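Local coordinates for protein ZmpA Glycopeptidase (Clostridium perfringens, PDB 6XSX) that probably cleaves the protein backbone of glycoproteins as a metalloprotease, this chain holding its M60 peptidase catalytic module, at residues Asn315-Ile326 with Leu349-Leu360. Numbering follows the deposited sequence.
Sequences NITRQNLWERNI and LSHVAPLWQLQL
W356 leaves its backbone with CG anti to N (chi1 180°), while W322 has CG anti to its carbonyl carbon, and these two settings bring the indoles together rim to rim in a buried helix-helix junction of the M60 peptidase module. Helix 349-360 passes helix 321-326 at 107°, and the short helix 315-318 contributes I316 and N315 to the contact. W322 CZ2 meets W356 CD1 at 3.7 Å, near the plane of both rings; the planes differ by 28°, so this is an edge contact rather than a stack. Both indole nitrogens have D436 as their strongest polar partner, and D436 is also hydrogen-bonded to T317 OG1.

I316 braces the pair with two branches. Its CG2 sits over the centre of one W322 face, 3.4 Å above the plane, and its CD1 reaches W356 CD1 at 3.7 Å. Further along the W322 rim, CZ3 lies 3.8 Å from Q357 NE2, with the amide plane turned only modestly from that of the ring. That amide is fixed from outside: NE2 donates to the carbonyls of W432 and A434, and OE1 is bonded to H409, which pins its rotation.

Near the N-terminal end of helix 347-361, L349 fills the angle between the two helices of 315-326. Its CB packs against L321 CD1 at 3.6 Å, its CD1 lies by the side chains of N315 and Q319, and its CD2 turns to I316 CG1. The bend that creates this angle is a Schellman motif: N320, with positive phi, is the C-prime residue that ends helix 315-318, with L321 N bonded to I316 O and N320 N to T317 O. Beyond it, I326 CD1 rests on the methyl of A353, CB at 3.7 Å.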
loop_
_atom_site.group_PDB
_atom_site.type_symbol
_atom_site.label_atom_id
_atom_site.label_comp_id
_atom_site.label_asym_id
_atom_site.label_seq_id
_atom_site.Cartn_x
_atom_site.Cartn_y
_atom_site.Cartn_z
ATOM N N ASN A 315 9.954 -4.515 -6.673
ATOM C CA ASN A 315 10.165 -3.520 -7.711
ATOM C C ASN A 315 11.652 -3.175 -7.788
ATOM O O ASN A 315 12.173 -2.851 -8.853
ATOM C CB ASN A 315 9.341 -2.261 -7.442
ATOM C CG ASN A 315 8.987 -1.489 -8.695
ATOM O OD1 ASN A 315 9.216 -1.958 -9.810
ATOM N ND2 ASN A 315 8.396 -0.317 -8.514
ATOM N N ILE A 316 12.341 -3.269 -6.649
ATOM C CA ILE A 316 13.756 -2.943 -6.643
ATOM C C ILE A 316 14.512 -3.942 -7.526
ATOM O O ILE A 316 15.440 -3.555 -8.241
ATOM C CB ILE A 316 14.311 -2.781 -5.213
ATOM C CG1 ILE A 316 13.556 -1.674 -4.465
ATOM C CG2 ILE A 316 15.803 -2.501 -5.262
ATOM C CD1 ILE A 316 13.962 -1.488 -3.015
ATOM N N THR A 317 14.086 -5.213 -7.521
ATOM C CA THR A 317 14.638 -6.179 -8.466
ATOM C C THR A 317 14.126 -5.872 -9.872
ATOM O O THR A 317 14.894 -5.871 -10.831
ATOM C CB THR A 317 14.342 -7.625 -8.051
ATOM O OG1 THR A 317 15.077 -7.873 -6.851
ATOM C CG2 THR A 317 14.728 -8.644 -9.106
ATOM N N ARG A 318 12.822 -5.598 -9.982
ATOM C CA ARG A 318 12.186 -5.398 -11.274
ATOM C C ARG A 318 12.884 -4.265 -12.030
ATOM O O ARG A 318 13.113 -4.389 -13.225
ATOM C CB ARG A 318 10.668 -5.259 -11.104
ATOM C CG ARG A 318 9.868 -5.342 -12.397
ATOM C CD ARG A 318 8.368 -5.503 -12.179
ATOM N NE ARG A 318 7.730 -4.486 -11.342
ATOM C CZ ARG A 318 7.388 -4.662 -10.066
ATOM N NH1 ARG A 318 6.800 -3.685 -9.392
ATOM N NH2 ARG A 318 7.626 -5.816 -9.466
ATOM N N GLN A 319 13.270 -3.188 -11.328
ATOM C CA GLN A 319 13.957 -2.068 -11.958
ATOM C C GLN A 319 15.477 -2.273 -11.982
ATOM O O GLN A 319 16.208 -1.331 -12.268
ATOM C CB GLN A 319 13.643 -0.743 -11.253
ATOM C CG GLN A 319 12.161 -0.457 -11.048
ATOM C CD GLN A 319 11.377 -0.421 -12.336
ATOM O OE1 GLN A 319 10.450 -1.203 -12.539
ATOM N NE2 GLN A 319 11.758 0.479 -13.227
ATOM N N ASN A 320 15.957 -3.483 -11.665
ATOM C CA ASN A 320 17.371 -3.823 -11.779
ATOM C C ASN A 320 18.253 -2.888 -10.944
ATOM O O ASN A 320 19.407 -2.654 -11.301
ATOM C CB ASN A 320 17.871 -3.740 -13.231
ATOM C CG ASN A 320 17.117 -4.591 -14.234
ATOM O OD1 ASN A 320 16.678 -5.696 -13.927
ATOM N ND2 ASN A 320 16.988 -4.101 -15.460
ATOM N N LEU A 321 17.719 -2.352 -9.839
ATOM C CA LEU A 321 18.400 -1.295 -9.106
ATOM C C LEU A 321 19.432 -1.856 -8.129
ATOM O O LEU A 321 20.381 -1.161 -7.772
ATOM C CB LEU A 321 17.374 -0.426 -8.371
ATOM C CG LEU A 321 16.479 0.436 -9.265
ATOM C CD1 LEU A 321 15.557 1.304 -8.420
ATOM C CD2 LEU A 321 17.312 1.305 -10.205
ATOM N N TRP A 322 19.225 -3.090 -7.659
ATOM C CA TRP A 322 20.217 -3.709 -6.792
ATOM C C TRP A 322 21.576 -3.661 -7.487
ATOM O O TRP A 322 22.550 -3.181 -6.904
ATOM C CB TRP A 322 19.839 -5.148 -6.426
ATOM C CG TRP A 322 18.600 -5.337 -5.599
ATOM C CD1 TRP A 322 17.495 -6.061 -5.949
ATOM C CD2 TRP A 322 18.350 -4.853 -4.266
ATOM N NE1 TRP A 322 16.579 -6.069 -4.935
ATOM C CE2 TRP A 322 17.074 -5.334 -3.886
ATOM C CE3 TRP A 322 19.078 -4.077 -3.353
ATOM C CZ2 TRP A 322 16.511 -5.049 -2.641
ATOM C CZ3 TRP A 322 18.521 -3.800 -2.121
ATOM C CH2 TRP A 322 17.255 -4.282 -1.771
ATOM N N GLU A 323 21.606 -4.118 -8.747
ATOM C CA GLU A 323 22.846 -4.276 -9.496
ATOM C C GLU A 323 23.299 -2.957 -10.132
ATOM O O GLU A 323 24.499 -2.701 -10.228
ATOM C CB GLU A 323 22.729 -5.409 -10.524
ATOM C CG GLU A 323 22.570 -6.799 -9.906
ATOM C CD GLU A 323 23.726 -7.280 -9.036
ATOM O OE1 GLU A 323 24.877 -7.154 -9.469
ATOM O OE2 GLU A 323 23.479 -7.790 -7.921
ATOM N N ARG A 324 22.352 -2.128 -10.587
ATOM C CA ARG A 324 22.700 -0.911 -11.309
ATOM C C ARG A 324 23.145 0.202 -10.360
ATOM O O ARG A 324 23.903 1.085 -10.757
ATOM C CB ARG A 324 21.507 -0.378 -12.109
ATOM C CG ARG A 324 21.282 -1.074 -13.444
ATOM C CD ARG A 324 20.058 -0.499 -14.125
ATOM N NE ARG A 324 19.960 -1.058 -15.463
ATOM C CZ ARG A 324 19.084 -0.681 -16.396
ATOM N NH1 ARG A 324 18.216 0.289 -16.151
ATOM N NH2 ARG A 324 19.093 -1.274 -17.579
ATOM N N ASN A 325 22.650 0.176 -9.118
ATOM C CA ASN A 325 22.669 1.365 -8.282
ATOM C C ASN A 325 23.185 1.050 -6.881
ATOM O O ASN A 325 24.174 1.634 -6.441
ATOM C CB ASN A 325 21.275 1.982 -8.150
ATOM C CG ASN A 325 21.016 3.097 -9.138
ATOM O OD1 ASN A 325 21.124 4.274 -8.782
ATOM N ND2 ASN A 325 20.675 2.742 -10.372
ATOM N N ILE A 326 22.470 0.161 -6.179
ATOM C CA ILE A 326 22.545 0.086 -4.731
ATOM C C ILE A 326 23.815 -0.654 -4.332
ATOM O O ILE A 326 24.646 -0.108 -3.614
ATOM C CB ILE A 326 21.271 -0.566 -4.143
ATOM C CG1 ILE A 326 20.021 0.251 -4.483
ATOM C CG2 ILE A 326 21.413 -0.764 -2.636
ATOM C CD1 ILE A 326 18.738 -0.544 -4.537
ATOM N N LEU A 349 13.013 4.696 -5.265
ATOM C CA LEU A 349 13.339 3.356 -4.797
ATOM C C LEU A 349 14.745 3.330 -4.205
ATOM O O LEU A 349 14.987 2.635 -3.220
ATOM C CB LEU A 349 13.209 2.344 -5.939
ATOM C CG LEU A 349 11.784 2.055 -6.408
ATOM C CD1 LEU A 349 11.803 1.130 -7.614
ATOM C CD2 LEU A 349 10.948 1.455 -5.281
ATOM N N SER A 350 15.660 4.095 -4.812
ATOM C CA SER A 350 17.003 4.247 -4.279
ATOM C C SER A 350 16.952 4.831 -2.871
ATOM O O SER A 350 17.740 4.449 -2.007
ATOM C CB SER A 350 17.860 5.109 -5.178
ATOM O OG SER A 350 18.291 4.354 -6.292
ATOM N N HIS A 351 16.051 5.791 -2.664
ATOM C CA HIS A 351 15.965 6.456 -1.378
ATOM C C HIS A 351 15.393 5.511 -0.328
ATOM O O HIS A 351 15.763 5.608 0.839
ATOM C CB HIS A 351 15.232 7.804 -1.488
ATOM C CG HIS A 351 16.142 8.912 -1.912
ATOM N ND1 HIS A 351 16.937 9.602 -1.012
ATOM C CD2 HIS A 351 16.428 9.422 -3.132
ATOM C CE1 HIS A 351 17.653 10.505 -1.658
ATOM N NE2 HIS A 351 17.362 10.410 -2.960
ATOM N N VAL A 352 14.503 4.599 -0.746
ATOM C CA VAL A 352 13.839 3.706 0.199
ATOM C C VAL A 352 14.719 2.484 0.483
ATOM O O VAL A 352 14.554 1.844 1.523
ATOM C CB VAL A 352 12.414 3.310 -0.252
ATOM C CG1 VAL A 352 12.414 2.166 -1.256
ATOM C CG2 VAL A 352 11.528 2.961 0.940
ATOM N N ALA A 353 15.671 2.208 -0.430
ATOM C CA ALA A 353 16.499 1.005 -0.408
ATOM C C ALA A 353 17.044 0.690 0.991
ATOM O O ALA A 353 16.897 -0.442 1.456
ATOM C CB ALA A 353 17.607 1.087 -1.435
ATOM N N PRO A 354 17.699 1.637 1.705
ATOM C CA PRO A 354 18.275 1.336 3.020
ATOM C C PRO A 354 17.271 0.835 4.060
ATOM O O PRO A 354 17.622 0.050 4.945
ATOM C CB PRO A 354 18.883 2.682 3.468
ATOM C CG PRO A 354 18.166 3.721 2.620
ATOM C CD PRO A 354 17.957 3.028 1.291
ATOM N N LEU A 355 16.032 1.326 3.950
ATOM C CA LEU A 355 14.958 0.983 4.870
ATOM C C LEU A 355 14.412 -0.396 4.508
ATOM O O LEU A 355 14.123 -1.203 5.387
ATOM C CB LEU A 355 13.858 2.050 4.794
ATOM C CG LEU A 355 14.257 3.435 5.317
ATOM C CD1 LEU A 355 13.193 4.475 4.990
ATOM C CD2 LEU A 355 14.526 3.410 6.811
ATOM N N TRP A 356 14.269 -0.648 3.205
ATOM C CA TRP A 356 13.816 -1.942 2.723
ATOM C C TRP A 356 14.779 -3.046 3.170
ATOM O O TRP A 356 14.350 -4.121 3.596
ATOM C CB TRP A 356 13.626 -1.909 1.201
ATOM C CG TRP A 356 13.165 -3.218 0.632
ATOM C CD1 TRP A 356 13.793 -3.972 -0.315
ATOM C CD2 TRP A 356 11.981 -3.947 1.005
ATOM N NE1 TRP A 356 13.065 -5.100 -0.584
ATOM C CE2 TRP A 356 11.960 -5.123 0.224
ATOM C CE3 TRP A 356 10.935 -3.724 1.912
ATOM C CZ2 TRP A 356 10.937 -6.067 0.329
ATOM C CZ3 TRP A 356 9.925 -4.663 2.019
ATOM C CH2 TRP A 356 9.928 -5.818 1.235
ATOM N N GLN A 357 16.086 -2.769 3.072
ATOM C CA GLN A 357 17.125 -3.706 3.477
ATOM C C GLN A 357 16.981 -4.085 4.950
ATOM O O GLN A 357 17.119 -5.257 5.299
ATOM C CB GLN A 357 18.516 -3.119 3.237
ATOM C CG GLN A 357 18.879 -2.997 1.769
ATOM C CD GLN A 357 20.305 -2.550 1.577
ATOM O OE1 GLN A 357 20.763 -1.599 2.204
ATOM N NE2 GLN A 357 21.018 -3.240 0.697
ATOM N N LEU A 358 16.740 -3.087 5.812
ATOM C CA LEU A 358 16.551 -3.339 7.235
ATOM C C LEU A 358 15.317 -4.212 7.458
ATOM O O LEU A 358 15.307 -5.014 8.386
ATOM C CB LEU A 358 16.445 -2.018 8.007
ATOM C CG LEU A 358 17.693 -1.130 7.977
ATOM C CD1 LEU A 358 17.446 0.211 8.664
ATOM C CD2 LEU A 358 18.901 -1.832 8.591
ATOM N N GLN A 359 14.300 -4.064 6.594
ATOM C CA GLN A 359 13.059 -4.822 6.694
ATOM C C GLN A 359 13.261 -6.247 6.174
ATOM O O GLN A 359 12.660 -7.189 6.685
ATOM C CB GLN A 359 11.929 -4.120 5.939
ATOM C CG GLN A 359 10.607 -4.881 5.935
ATOM C CD GLN A 359 9.954 -4.981 7.297
ATOM O OE1 GLN A 359 10.279 -4.249 8.226
ATOM N NE2 GLN A 359 9.032 -5.912 7.431
ATOM N N LEU A 360 14.117 -6.406 5.163
ATOM C CA LEU A 360 14.480 -7.740 4.700
ATOM C C LEU A 360 15.214 -8.471 5.829
ATOM O O LEU A 360 14.992 -9.657 6.055
ATOM C CB LEU A 360 15.365 -7.619 3.452
ATOM C CG LEU A 360 14.659 -7.217 2.152
ATOM C CD1 LEU A 360 15.687 -6.824 1.093
ATOM C CD2 LEU A 360 13.809 -8.363 1.620
#